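Local coordinates for protein GNA33 (Neisseria gonorrhoeae FA 1090, PDB 2G5D) that probably cleaves the glycosidic bond between N-acetylmuramic acid and N-acetylglucosamine in peptidoglycan, forming a 1,6-anhydro bond in the N-acetylmuramic acid residue, at residues Asn214-Gly219 and Pro310-Phe315; Ala231-Glu236 and Tyr294-Pro299; Glu236-His241 and Val269-Tyr274; Ser245-Leu248 and Lys254-Arg257. All blocks are in the same frame, centred on the assembly; numbering follows the deposited sequence.

Contact 1 of 4, residues Asn214-Gly219 and Pro310-Phe315; sequences NQINGG and PSYIFF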
loop_
_atom_site.group_PDB
_atom_site.type_symbol
_atom_site.label_atom_id
_atom_site.label_comp_id
_atom_site.label_asym_id
_atom_site.label_seq_id
_atom_site.Cartn_x
_atom_site.Cartn_y
_atom_site.Cartn_z
ATOM N N ASN A 214 -19.567 -4.545 11.029
ATOM C CA ASN A 214 -20.560 -5.448 11.618
ATOM C C ASN A 214 -21.945 -5.267 11.005
ATOM O O ASN A 214 -22.650 -6.246 10.773
ATOM C CB ASN A 214 -20.631 -5.299 13.147
ATOM C CG ASN A 214 -21.658 -6.220 13.775
ATOM O OD1 ASN A 214 -22.555 -5.774 14.494
ATOM N ND2 ASN A 214 -21.546 -7.517 13.492
ATOM N N GLN A 215 -22.322 -4.017 10.745
ATOM C CA GLN A 215 -23.624 -3.698 10.162
ATOM C C GLN A 215 -23.717 -4.119 8.695
ATOM O O GLN A 215 -24.749 -4.642 8.265
ATOM C CB GLN A 215 -23.914 -2.201 10.300
ATOM C CG GLN A 215 -24.033 -1.732 11.731
ATOM C CD GLN A 215 -24.189 -0.233 11.827
ATOM O OE1 GLN A 215 -23.466 0.522 11.176
ATOM N NE2 GLN A 215 -25.151 0.210 12.625
ATOM N N ILE A 216 -22.632 -3.899 7.951
ATOM C CA ILE A 216 -22.510 -4.300 6.549
ATOM C C ILE A 216 -22.496 -5.820 6.421
ATOM O O ILE A 216 -23.142 -6.383 5.529
ATOM C CB ILE A 216 -21.228 -3.683 5.899
ATOM C CG1 ILE A 216 -21.300 -2.140 5.917
ATOM C CG2 ILE A 216 -21.021 -4.198 4.487
ATOM C CD1 ILE A 216 -19.933 -1.418 5.702
ATOM N N ASN A 217 -21.737 -6.483 7.293
ATOM C CA ASN A 217 -21.795 -7.932 7.401
ATOM C C ASN A 217 -23.228 -8.417 7.600
ATOM O O ASN A 217 -23.652 -9.423 7.009
ATOM C CB ASN A 217 -20.943 -8.413 8.574
ATOM C CG ASN A 217 -19.461 -8.438 8.263
ATOM O OD1 ASN A 217 -18.659 -8.704 9.154
ATOM N ND2 ASN A 217 -19.086 -8.177 7.009
ATOM N N GLY A 218 -23.970 -7.693 8.443
ATOM C CA GLY A 218 -25.319 -8.077 8.811
ATOM C C GLY A 218 -26.354 -7.759 7.756
ATOM O O GLY A 218 -27.532 -8.013 7.957
ATOM N N GLY A 219 -25.916 -7.190 6.637
ATOM C CA GLY A 219 -26.799 -6.933 5.499
ATOM C C GLY A 219 -27.283 -5.507 5.309
ATOM O O GLY A 219 -28.234 -5.281 4.566
ATOM N N PRO A 310 -14.332 -2.278 12.916
ATOM C CA PRO A 310 -15.439 -1.519 12.289
ATOM C C PRO A 310 -15.066 -0.877 10.939
ATOM O O PRO A 310 -15.954 -0.457 10.174
ATOM C CB PRO A 310 -15.779 -0.446 13.339
ATOM C CG PRO A 310 -14.531 -0.260 14.116
ATOM C CD PRO A 310 -13.802 -1.587 14.111
ATOM N N SER A 311 -13.761 -0.802 10.667
ATOM C CA SER A 311 -13.227 -0.352 9.380
ATOM C C SER A 311 -13.708 -1.240 8.228
ATOM O O SER A 311 -13.822 -2.443 8.382
ATOM C CB SER A 311 -11.697 -0.354 9.433
ATOM O OG SER A 311 -11.142 0.028 8.189
ATOM N N TYR A 312 -14.001 -0.634 7.085
ATOM C CA TYR A 312 -14.515 -1.364 5.933
ATOM C C TYR A 312 -14.085 -0.649 4.681
ATOM O O TYR A 312 -14.220 0.580 4.571
ATOM C CB TYR A 312 -16.045 -1.464 5.976
ATOM C CG TYR A 312 -16.620 -2.611 5.185
ATOM C CD1 TYR A 312 -16.807 -3.868 5.780
ATOM C CD2 TYR A 312 -16.993 -2.444 3.859
ATOM C CE1 TYR A 312 -17.332 -4.928 5.069
ATOM C CE2 TYR A 312 -17.531 -3.499 3.129
ATOM C CZ TYR A 312 -17.698 -4.737 3.742
ATOM O OH TYR A 312 -18.247 -5.788 3.035
ATOM N N ILE A 313 -13.543 -1.415 3.750
ATOM C CA ILE A 313 -12.987 -0.843 2.536
ATOM C C ILE A 313 -13.943 -1.116 1.389
ATOM O O ILE A 313 -14.501 -2.213 1.273
ATOM C CB ILE A 313 -11.526 -1.339 2.271
ATOM C CG1 ILE A 313 -10.550 -0.625 3.206
ATOM C CG2 ILE A 313 -11.064 -1.030 0.852
ATOM C CD1 ILE A 313 -10.413 -1.248 4.559
ATOM N N PHE A 314 -14.176 -0.090 0.587
ATOM C CA PHE A 314 -14.930 -0.215 -0.651
ATOM C C PHE A 314 -13.971 -0.256 -1.842
ATOM O O PHE A 314 -12.898 0.331 -1.813
ATOM C CB PHE A 314 -15.981 0.900 -0.765
ATOM C CG PHE A 314 -16.933 0.924 0.396
ATOM C CD1 PHE A 314 -16.800 1.877 1.404
ATOM C CD2 PHE A 314 -17.925 -0.053 0.521
ATOM C CE1 PHE A 314 -17.662 1.894 2.484
ATOM C CE2 PHE A 314 -18.800 -0.052 1.615
ATOM C CZ PHE A 314 -18.662 0.917 2.600
ATOM N N PHE A 315 -14.360 -1.005 -2.864
ATOM C CA PHE A 315 -13.476 -1.320 -3.967
ATOM C C PHE A 315 -14.023 -0.825 -5.303
ATOM O O PHE A 315 -15.144 -0.322 -5.380
ATOM C CB PHE A 315 -13.228 -2.836 -4.020
ATOM C CG PHE A 315 -12.469 -3.382 -2.832
ATOM C CD1 PHE A 315 -13.151 -3.973 -1.769
ATOM C CD2 PHE A 315 -11.067 -3.334 -2.791
ATOM C CE1 PHE A 315 -12.457 -4.492 -0.671
ATOM C CE2 PHE A 315 -10.364 -3.860 -1.698
ATOM C CZ PHE A 315 -11.063 -4.422 -0.636
HETATM O O HOH W 1 -19.232 -7.690 4.320
#
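Where the last turn of helix 213-217 faces the chain entering strand 313-317, Ile216 and Tyr312 come nearest, their CA atoms 8.5 Å apart, and it is the side chains that close the gap. The isoleucine lies over one face of the tyrosine ring with two methyl groups. Its CD1 sits 3.8 Å from the centroid of the Tyr312 ring, 22° off the ring normal, a CH-pi contact, while CG2 of Ile216 reaches the phenol end, 3.4 Å from Tyr312 CZ. The branches divide the work because CG1 points beside the backbone N and CG2 opposite it (chi1 -62°). Ile216 CD1 also meets the Phe314 ring obliquely, 4.1 Å from Phe314 CZ. At the edge of the tyrosine ring lies Asn217 ND2, and a water accepts a weak hydrogen bond from this amide and is 2.5 Å from Tyr312 OH, so a polar link skirts the apolar patch. Beyond Asn217 the helix closes in a Schellman motif, Gly219 adopting a positive phi with its N bonded to Ile216 O. Tyr141 of strand 138-141 touches both Ile216 and Tyr312, His241 of helix 234-243 meets the tyrosine ring edge-to-face, and Asn264, just beyond strand 255-263, bonds to the backbone of Tyr312.

Contact 2 of 4, residues Ala231-Glu236 and Tyr294-Pro299; sequences AEDPVE and YMRQNP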
loop_
_atom_site.group_PDB
_atom_site.type_symbol
_atom_site.label_atom_id
_atom_site.label_comp_id
_atom_site.label_asym_id
_atom_site.label_seq_id
_atom_site.Cartn_x
_atom_site.Cartn_y
_atom_site.Cartn_z
ATOM N N ALA A 231 -16.840 -13.635 -2.902
ATOM C CA ALA A 231 -15.747 -14.449 -2.373
ATOM C C ALA A 231 -16.272 -15.761 -1.782
ATOM O O ALA A 231 -17.387 -15.814 -1.256
ATOM C CB ALA A 231 -14.984 -13.667 -1.315
ATOM N N GLU A 232 -15.466 -16.815 -1.839
ATOM C CA GLU A 232 -15.857 -18.091 -1.240
ATOM C C GLU A 232 -15.769 -18.045 0.287
ATOM O O GLU A 232 -16.666 -18.547 0.988
ATOM C CB GLU A 232 -15.009 -19.251 -1.786
ATOM C CG GLU A 232 -15.416 -19.697 -3.185
ATOM C CD GLU A 232 -14.691 -20.933 -3.653
ATOM O OE1 GLU A 232 -14.595 -21.128 -4.892
ATOM O OE2 GLU A 232 -14.217 -21.706 -2.794
ATOM N N ASP A 233 -14.691 -17.430 0.778
ATOM C CA ASP A 233 -14.344 -17.412 2.192
ATOM C C ASP A 233 -14.363 -15.978 2.741
ATOM O O ASP A 233 -13.700 -15.112 2.178
ATOM C CB ASP A 233 -12.952 -18.028 2.384
ATOM C CG ASP A 233 -12.566 -18.161 3.839
ATOM O OD1 ASP A 233 -12.952 -19.167 4.462
ATOM O OD2 ASP A 233 -11.873 -17.266 4.371
ATOM N N PRO A 234 -15.101 -15.735 3.859
ATOM C CA PRO A 234 -15.249 -14.395 4.482
ATOM C C PRO A 234 -14.000 -13.899 5.221
ATOM O O PRO A 234 -13.826 -12.689 5.384
ATOM C CB PRO A 234 -16.357 -14.619 5.518
ATOM C CG PRO A 234 -16.186 -16.043 5.920
ATOM C CD PRO A 234 -15.838 -16.761 4.631
ATOM N N VAL A 235 -13.179 -14.820 5.713
ATOM C CA VAL A 235 -11.913 -14.455 6.364
ATOM C C VAL A 235 -10.885 -14.038 5.310
ATOM O O VAL A 235 -10.199 -13.016 5.476
ATOM C CB VAL A 235 -11.358 -15.584 7.290
ATOM C CG1 VAL A 235 -9.970 -15.214 7.849
ATOM C CG2 VAL A 235 -12.321 -15.859 8.422
ATOM N N GLU A 236 -10.799 -14.802 4.220
ATOM C CA GLU A 236 -9.987 -14.381 3.076
ATOM C C GLU A 236 -10.440 -13.030 2.539
ATOM O O GLU A 236 -9.597 -12.215 2.145
ATOM C CB GLU A 236 -9.942 -15.422 1.949
ATOM C CG GLU A 236 -9.185 -16.691 2.286
ATOM C CD GLU A 236 -8.991 -17.597 1.082
ATOM O OE1 GLU A 236 -9.462 -18.731 1.120
ATOM O OE2 GLU A 236 -8.362 -17.186 0.085
ATOM N N TYR A 294 -9.851 -21.858 12.061
ATOM C CA TYR A 294 -10.607 -21.718 13.307
ATOM C C TYR A 294 -12.093 -21.423 13.031
ATOM O O TYR A 294 -12.976 -21.934 13.716
ATOM C CB TYR A 294 -9.998 -20.637 14.221
ATOM C CG TYR A 294 -10.815 -20.381 15.480
ATOM C CD1 TYR A 294 -10.540 -21.061 16.663
ATOM C CD2 TYR A 294 -11.884 -19.474 15.476
ATOM C CE1 TYR A 294 -11.300 -20.841 17.816
ATOM C CE2 TYR A 294 -12.642 -19.246 16.614
ATOM C CZ TYR A 294 -12.350 -19.931 17.781
ATOM O OH TYR A 294 -13.109 -19.705 18.916
ATOM N N MET A 295 -12.347 -20.608 12.015
ATOM C CA MET A 295 -13.692 -20.157 11.673
ATOM C C MET A 295 -14.527 -21.247 10.982
ATOM O O MET A 295 -15.756 -21.324 11.167
ATOM C CB MET A 295 -13.589 -18.910 10.790
ATOM C CG MET A 295 -14.335 -17.692 11.319
ATOM S SD MET A 295 -14.316 -17.451 13.111
ATOM C CE MET A 295 -12.860 -16.452 13.403
ATOM N N ARG A 296 -13.857 -22.084 10.191
ATOM C CA ARG A 296 -14.510 -23.217 9.550
ATOM C C ARG A 296 -14.944 -24.237 10.611
ATOM O O ARG A 296 -15.994 -24.872 10.476
ATOM C CB ARG A 296 -13.591 -23.855 8.496
ATOM C CG ARG A 296 -14.311 -24.315 7.219
ATOM C CD ARG A 296 -14.690 -23.140 6.287
ATOM N NE ARG A 296 -13.796 -23.016 5.128
ATOM C CZ ARG A 296 -13.970 -22.158 4.115
ATOM N NH1 ARG A 296 -15.011 -21.327 4.089
ATOM N NH2 ARG A 296 -13.100 -22.134 3.109
ATOM N N GLN A 297 -14.139 -24.362 11.668
ATOM C CA GLN A 297 -14.454 -25.211 12.819
ATOM C C GLN A 297 -15.395 -24.521 13.820
ATOM O O GLN A 297 -16.058 -25.195 14.611
ATOM C CB GLN A 297 -13.176 -25.651 13.558
ATOM C CG GLN A 297 -12.140 -26.461 12.739
ATOM C CD GLN A 297 -12.632 -27.829 12.251
ATOM O OE1 GLN A 297 -12.581 -28.116 11.055
ATOM N NE2 GLN A 297 -13.091 -28.676 13.174
ATOM N N ASN A 298 -15.450 -23.189 13.780
ATOM C CA ASN A 298 -16.210 -22.393 14.758
ATOM C C ASN A 298 -17.096 -21.284 14.170
ATOM O O ASN A 298 -16.899 -20.103 14.475
ATOM C CB ASN A 298 -15.264 -21.803 15.799
ATOM C CG ASN A 298 -14.671 -22.857 16.689
ATOM O OD1 ASN A 298 -15.303 -23.305 17.651
ATOM N ND2 ASN A 298 -13.457 -23.276 16.371
ATOM N N PRO A 299 -18.109 -21.671 13.363
ATOM C CA PRO A 299 -19.028 -20.718 12.719
ATOM C C PRO A 299 -19.792 -19.819 13.710
ATOM O O PRO A 299 -20.248 -18.738 13.331
ATOM C CB PRO A 299 -20.009 -21.631 11.968
ATOM C CG PRO A 299 -19.890 -22.976 12.652
ATOM C CD PRO A 299 -18.456 -23.070 13.036
#
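With CG of Asp233 swung opposite its backbone N (chi1 -175°) and the Arg296 chain folding back at its second and third torsions, carboxylate and guanidinium meet between the start of helix 234-243 and the end of helix 288-297. The motif on the first side is a helix N-cap: Asp233 OD2 accepts from Glu236 N at 2.7 Å, nearly straight at 167°, through the lone pair turned away from the other oxygen. One carboxylate thus does two jobs, since OD1 faces the arginine. The planes of the two charged groups stand 89° apart, and OD1 lies over a face of the guanidinium, whose N-H bonds are directed elsewhere; the salt bridge is one of charge alone. Deeper in the interface Val235 meets Met295 at about a right angle, Val235 CG2 lying 4.0 Å from Met295 CG. Ile291 and Leu302 extend this apolar layer, touching Val235 and Met295 respectively. Lys292, one turn before Arg296, makes a salt bridge with Glu236, so a second ion pair forms and basic side chains of helix 288-297 meet acidic ones at the start of helix 234-243. Asp233 OD1 lies 3.0 Å from Arg296 NH1 and 3.3 Å from Arg296 NH2.

Contact 3 of 4, residues Glu236-His241 and Val269-Tyr274; sequences ELFFMH and VSIGRY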
loop_
_atom_site.group_PDB
_atom_site.type_symbol
_atom_site.label_atom_id
_atom_site.label_comp_id
_atom_site.label_asym_id
_atom_site.label_seq_id
_atom_site.Cartn_x
_atom_site.Cartn_y
_atom_site.Cartn_z
ATOM N N GLU A 236 -10.799 -14.802 4.220
ATOM C CA GLU A 236 -9.987 -14.381 3.076
ATOM C C GLU A 236 -10.440 -13.030 2.539
ATOM O O GLU A 236 -9.597 -12.215 2.145
ATOM C CB GLU A 236 -9.942 -15.422 1.949
ATOM C CG GLU A 236 -9.185 -16.691 2.286
ATOM C CD GLU A 236 -8.991 -17.597 1.082
ATOM O OE1 GLU A 236 -9.462 -18.731 1.120
ATOM O OE2 GLU A 236 -8.362 -17.186 0.085
ATOM N N LEU A 237 -11.751 -12.771 2.532
ATOM C CA LEU A 237 -12.239 -11.450 2.102
ATOM C C LEU A 237 -11.841 -10.384 3.095
ATOM O O LEU A 237 -11.527 -9.251 2.714
ATOM C CB LEU A 237 -13.755 -11.410 1.966
ATOM C CG LEU A 237 -14.412 -10.652 0.809
ATOM C CD1 LEU A 237 -15.810 -10.125 1.223
ATOM C CD2 LEU A 237 -13.532 -9.551 0.135
ATOM N N PHE A 238 -11.872 -10.752 4.377
ATOM C CA PHE A 238 -11.565 -9.826 5.439
ATOM C C PHE A 238 -10.143 -9.327 5.236
ATOM O O PHE A 238 -9.890 -8.124 5.292
ATOM C CB PHE A 238 -11.742 -10.487 6.814
ATOM C CG PHE A 238 -11.456 -9.560 7.966
ATOM C CD1 PHE A 238 -12.485 -8.850 8.570
ATOM C CD2 PHE A 238 -10.164 -9.387 8.429
ATOM C CE1 PHE A 238 -12.234 -7.984 9.627
ATOM C CE2 PHE A 238 -9.897 -8.516 9.479
ATOM C CZ PHE A 238 -10.935 -7.816 10.078
ATOM N N PHE A 239 -9.227 -10.256 4.974
ATOM C CA PHE A 239 -7.810 -9.930 4.755
ATOM C C PHE A 239 -7.480 -9.185 3.449
ATOM O O PHE A 239 -6.495 -8.450 3.398
ATOM C CB PHE A 239 -6.945 -11.179 4.941
ATOM C CG PHE A 239 -6.601 -11.451 6.377
ATOM C CD1 PHE A 239 -7.483 -12.157 7.199
ATOM C CD2 PHE A 239 -5.397 -10.982 6.919
ATOM C CE1 PHE A 239 -7.178 -12.396 8.532
ATOM C CE2 PHE A 239 -5.090 -11.210 8.256
ATOM C CZ PHE A 239 -5.980 -11.925 9.063
ATOM N N MET A 240 -8.300 -9.353 2.411
ATOM C CA MET A 240 -8.229 -8.486 1.226
ATOM C C MET A 240 -8.460 -7.037 1.615
ATOM O O MET A 240 -7.792 -6.141 1.079
ATOM C CB MET A 240 -9.253 -8.887 0.159
ATOM C CG MET A 240 -9.042 -8.208 -1.202
ATOM S SD MET A 240 -10.201 -8.785 -2.468
ATOM C CE MET A 240 -11.611 -7.718 -2.195
ATOM N N HIS A 241 -9.400 -6.804 2.536
ATOM C CA HIS A 241 -9.634 -5.462 3.077
ATOM C C HIS A 241 -8.359 -4.921 3.735
ATOM O O HIS A 241 -7.992 -3.771 3.517
ATOM C CB HIS A 241 -10.774 -5.463 4.097
ATOM C CG HIS A 241 -12.145 -5.384 3.498
ATOM N ND1 HIS A 241 -12.651 -6.354 2.655
ATOM C CD2 HIS A 241 -13.142 -4.485 3.675
ATOM C CE1 HIS A 241 -13.888 -6.037 2.316
ATOM N NE2 HIS A 241 -14.209 -4.908 2.921
ATOM N N VAL A 269 -9.229 -2.281 13.798
ATOM C CA VAL A 269 -8.907 -3.106 14.959
ATOM C C VAL A 269 -8.393 -4.465 14.485
ATOM O O VAL A 269 -8.999 -5.093 13.616
ATOM C CB VAL A 269 -10.133 -3.288 15.903
ATOM C CG1 VAL A 269 -9.838 -4.311 17.004
ATOM C CG2 VAL A 269 -10.553 -1.953 16.507
ATOM N N SER A 270 -7.268 -4.908 15.044
ATOM C CA SER A 270 -6.765 -6.254 14.770
ATOM C C SER A 270 -7.659 -7.347 15.388
ATOM O O SER A 270 -7.789 -7.449 16.608
ATOM C CB SER A 270 -5.329 -6.412 15.271
ATOM O OG SER A 270 -4.815 -7.676 14.902
ATOM N N ILE A 271 -8.272 -8.153 14.528
ATOM C CA ILE A 271 -9.068 -9.307 14.954
ATOM C C ILE A 271 -8.180 -10.413 15.539
ATOM O O ILE A 271 -8.606 -11.157 16.421
ATOM C CB ILE A 271 -9.977 -9.862 13.809
ATOM C CG1 ILE A 271 -9.146 -10.334 12.597
ATOM C CG2 ILE A 271 -11.051 -8.819 13.413
ATOM C CD1 ILE A 271 -9.858 -11.356 11.682
ATOM N N GLY A 272 -6.944 -10.501 15.046
ATOM C CA GLY A 272 -5.929 -11.397 15.598
ATOM C C GLY A 272 -5.570 -11.128 17.052
ATOM O O GLY A 272 -5.359 -12.063 17.820
ATOM N N ARG A 273 -5.504 -9.849 17.422
ATOM C CA ARG A 273 -5.268 -9.447 18.808
ATOM C C ARG A 273 -6.525 -9.630 19.641
ATOM O O ARG A 273 -6.436 -9.918 20.835
ATOM C CB ARG A 273 -4.771 -7.999 18.908
ATOM C CG ARG A 273 -3.358 -7.778 18.381
ATOM C CD ARG A 273 -2.839 -6.359 18.655
ATOM N NE ARG A 273 -2.002 -5.897 17.549
ATOM C CZ ARG A 273 -2.367 -4.983 16.650
ATOM N NH1 ARG A 273 -3.551 -4.378 16.733
ATOM N NH2 ARG A 273 -1.535 -4.657 15.667
ATOM N N TYR A 274 -7.691 -9.464 19.016
ATOM C CA TYR A 274 -8.963 -9.728 19.687
ATOM C C TYR A 274 -9.109 -11.208 20.067
ATOM O O TYR A 274 -9.466 -11.533 21.203
ATOM C CB TYR A 274 -10.154 -9.275 18.834
ATOM C CG TYR A 274 -11.495 -9.668 19.425
ATOM C CD1 TYR A 274 -12.067 -8.916 20.451
ATOM C CD2 TYR A 274 -12.180 -10.804 18.974
ATOM C CE1 TYR A 274 -13.296 -9.275 21.015
ATOM C CE2 TYR A 274 -13.411 -11.171 19.530
ATOM C CZ TYR A 274 -13.960 -10.397 20.551
ATOM O OH TYR A 274 -15.173 -10.737 21.114
#
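Helix-helix packing inside the MltA-specific insert domain is represented here by helix 234-243 and the first turn of helix 271-276, with Phe238 and Ile271 reaching toward each other from opposite directions. The isoleucine lies along one face of the phenylalanine ring: CD1 of Ile271 is 4.0 Å from the centroid of the Phe238 ring and 27° off its normal, a CH-pi contact, and CG2 approaches the far end, 3.5 Å from Phe238 CZ. Ile271 takes the less common rotamer in which CG1 lies between the backbone N and the carbonyl carbon (chi1 61°), which carries CD1 over the ring. Ile271 CD1 also approaches the next aromatic side chain obliquely, 4.3 Å from Phe239 CE1. Ser270 sits at the N-cap of the second helix, its OG accepting a weak bond from Arg273 N. One turn along the first helix, His241 ND1 donates to Leu237 O (3.1 Å), approaching from the face of the carbonyl opposite that used by His241 N. Leu306 touches Phe238, Val305 touches Ile271, and Ile291 touches both Phe239 and Ile271. With hydrocarbon and aromatic surfaces alone meeting across the gap, the attraction rests on dispersion and the exclusion of water.

Contact 4 of 4, residues Ser245-Leu248 and Lys254-Arg257; sequences SGRL and KYIR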
loop_
_atom_site.group_PDB
_atom_site.type_symbol
_atom_site.label_atom_id
_atom_site.label_comp_id
_atom_site.label_asym_id
_atom_site.label_seq_id
_atom_site.Cartn_x
_atom_site.Cartn_y
_atom_site.Cartn_z
ATOM N N SER A 245 -6.401 -4.262 -1.642
ATOM C CA SER A 245 -6.698 -4.700 -2.999
ATOM C C SER A 245 -6.583 -6.210 -3.106
ATOM O O SER A 245 -6.039 -6.883 -2.224
ATOM C CB SER A 245 -5.757 -4.029 -4.006
ATOM O OG SER A 245 -4.416 -4.360 -3.693
ATOM N N GLY A 246 -7.110 -6.752 -4.188
ATOM C CA GLY A 246 -7.000 -8.167 -4.391
ATOM C C GLY A 246 -7.501 -8.578 -5.747
ATOM O O GLY A 246 -7.784 -7.745 -6.607
ATOM N N ARG A 247 -7.631 -9.883 -5.910
ATOM C CA ARG A 247 -7.957 -10.470 -7.186
ATOM C C ARG A 247 -8.808 -11.697 -6.893
ATOM O O ARG A 247 -8.387 -12.573 -6.134
ATOM C CB ARG A 247 -6.644 -10.874 -7.867
ATOM C CG ARG A 247 -6.565 -10.599 -9.321
ATOM C CD ARG A 247 -5.208 -11.007 -9.847
ATOM N NE ARG A 247 -4.195 -9.987 -9.596
ATOM C CZ ARG A 247 -3.093 -9.834 -10.324
ATOM N NH1 ARG A 247 -2.853 -10.638 -11.351
ATOM N NH2 ARG A 247 -2.230 -8.876 -10.021
ATOM N N LEU A 248 -10.011 -11.755 -7.460
ATOM C CA LEU A 248 -10.818 -12.980 -7.382
ATOM C C LEU A 248 -10.348 -13.979 -8.433
ATOM O O LEU A 248 -10.152 -13.610 -9.583
ATOM C CB LEU A 248 -12.314 -12.700 -7.557
ATOM C CG LEU A 248 -13.021 -11.752 -6.585
ATOM C CD1 LEU A 248 -14.477 -11.554 -7.039
ATOM C CD2 LEU A 248 -12.957 -12.230 -5.110
ATOM N N LYS A 254 -9.886 -17.595 -14.252
ATOM C CA LYS A 254 -9.868 -16.171 -14.614
ATOM C C LYS A 254 -9.656 -15.289 -13.391
ATOM O O LYS A 254 -9.888 -15.709 -12.260
ATOM C CB LYS A 254 -11.174 -15.754 -15.301
ATOM C CG LYS A 254 -11.197 -15.938 -16.802
ATOM C CD LYS A 254 -11.652 -17.326 -17.176
ATOM C CE LYS A 254 -11.905 -17.457 -18.665
ATOM N NZ LYS A 254 -12.286 -18.843 -18.952
ATOM N N TYR A 255 -9.232 -14.055 -13.626
ATOM C CA TYR A 255 -9.060 -13.101 -12.546
ATOM C C TYR A 255 -10.052 -11.961 -12.697
ATOM O O TYR A 255 -10.244 -11.442 -13.800
ATOM C CB TYR A 255 -7.623 -12.561 -12.520
ATOM C CG TYR A 255 -6.586 -13.583 -12.099
ATOM C CD1 TYR A 255 -5.521 -13.927 -12.944
ATOM C CD2 TYR A 255 -6.671 -14.209 -10.857
ATOM C CE1 TYR A 255 -4.562 -14.876 -12.545
ATOM C CE2 TYR A 255 -5.729 -15.146 -10.451
ATOM C CZ TYR A 255 -4.681 -15.481 -11.291
ATOM O OH TYR A 255 -3.764 -16.418 -10.860
ATOM N N ILE A 256 -10.700 -11.605 -11.592
ATOM C CA ILE A 256 -11.443 -10.351 -11.477
ATOM C C ILE A 256 -10.635 -9.443 -10.541
ATOM O O ILE A 256 -10.448 -9.751 -9.360
ATOM C CB ILE A 256 -12.893 -10.567 -10.956
ATOM C CG1 ILE A 256 -13.731 -11.311 -12.003
ATOM C CG2 ILE A 256 -13.552 -9.239 -10.625
ATOM C CD1 ILE A 256 -14.995 -11.965 -11.458
ATOM N N ARG A 257 -10.141 -8.340 -11.094
ATOM C CA ARG A 257 -9.208 -7.466 -10.396
ATOM C C ARG A 257 -9.962 -6.399 -9.608
ATOM O O ARG A 257 -10.809 -5.689 -10.146
ATOM C CB ARG A 257 -8.219 -6.843 -11.381
ATOM C CG ARG A 257 -7.535 -7.862 -12.310
ATOM C CD ARG A 257 -6.200 -7.345 -12.864
ATOM N NE ARG A 257 -5.293 -6.945 -11.784
ATOM C CZ ARG A 257 -4.853 -5.703 -11.573
ATOM N NH1 ARG A 257 -5.207 -4.708 -12.384
ATOM N NH2 ARG A 257 -4.046 -5.460 -10.544
#
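Arg247 and Arg257 extend alongside one another in the same direction from one face of an antiparallel hairpin, with their guanidinium planes 81° apart. Arg257 NE sits over a face of the Arg247 guanidinium, offset toward its rim, whereas Arg247 NE lies at the edge of the Arg257 group; the two NE atoms are 3.9 Å apart. Arg247 also crosses Tyr255 obliquely, laying its aliphatic part over the ring: CD of Arg247 is 4.0 Å from the Tyr255 centroid, a CH-pi contact. A bend at chi3 (-82°) lifts the charged end higher above the ring, Arg247 CZ 5.5 Å from the Tyr255 centroid, so any cation-pi attraction is at most weak. In the backbone that carries these side chains Arg247 and Arg257 form a non-hydrogen-bonded pair and Leu248 and Ile256 a hydrogen-bonded one: Leu248 N donates to Ile256 O at 2.8 Å, and Ile256 N to Leu248 O at 2.9 Å. Leu248 and Ile256 occupy the opposite face of the sheet, their CB atoms 4.1 Å apart. Tyr255 OH bonds to Lys249. The two arginines share Glu123, which forms a salt bridge with Arg247, as does Asp324, and a long, weak ion pair with Arg257. That common carboxylate probably compensates their charge, though Arg257 NE is buried by the contact without a partner.

In the fold
All four contacts fall within the MltA-specific insert domain, and along the chain they enclose one another: contact 1 spans contact 2, which spans contact 3, which spans the hairpin of contact 4. Helix 234-243 serves contacts 2 and 3, which share Glu236 and have centres about 12 Å apart. Its later part touches contact 1, where His241 packs on Tyr312, Ile313 and Phe315, and contact 4, where Met240 meets Ser245 and Gly246. Contacts 1 and 4 lie about 19 Å apart between centres, yet reach neighbouring strands, 313-317 and 255-263. A single helix thereby ties the strands to the helices that follow, so segments far apart in sequence are brought together around it.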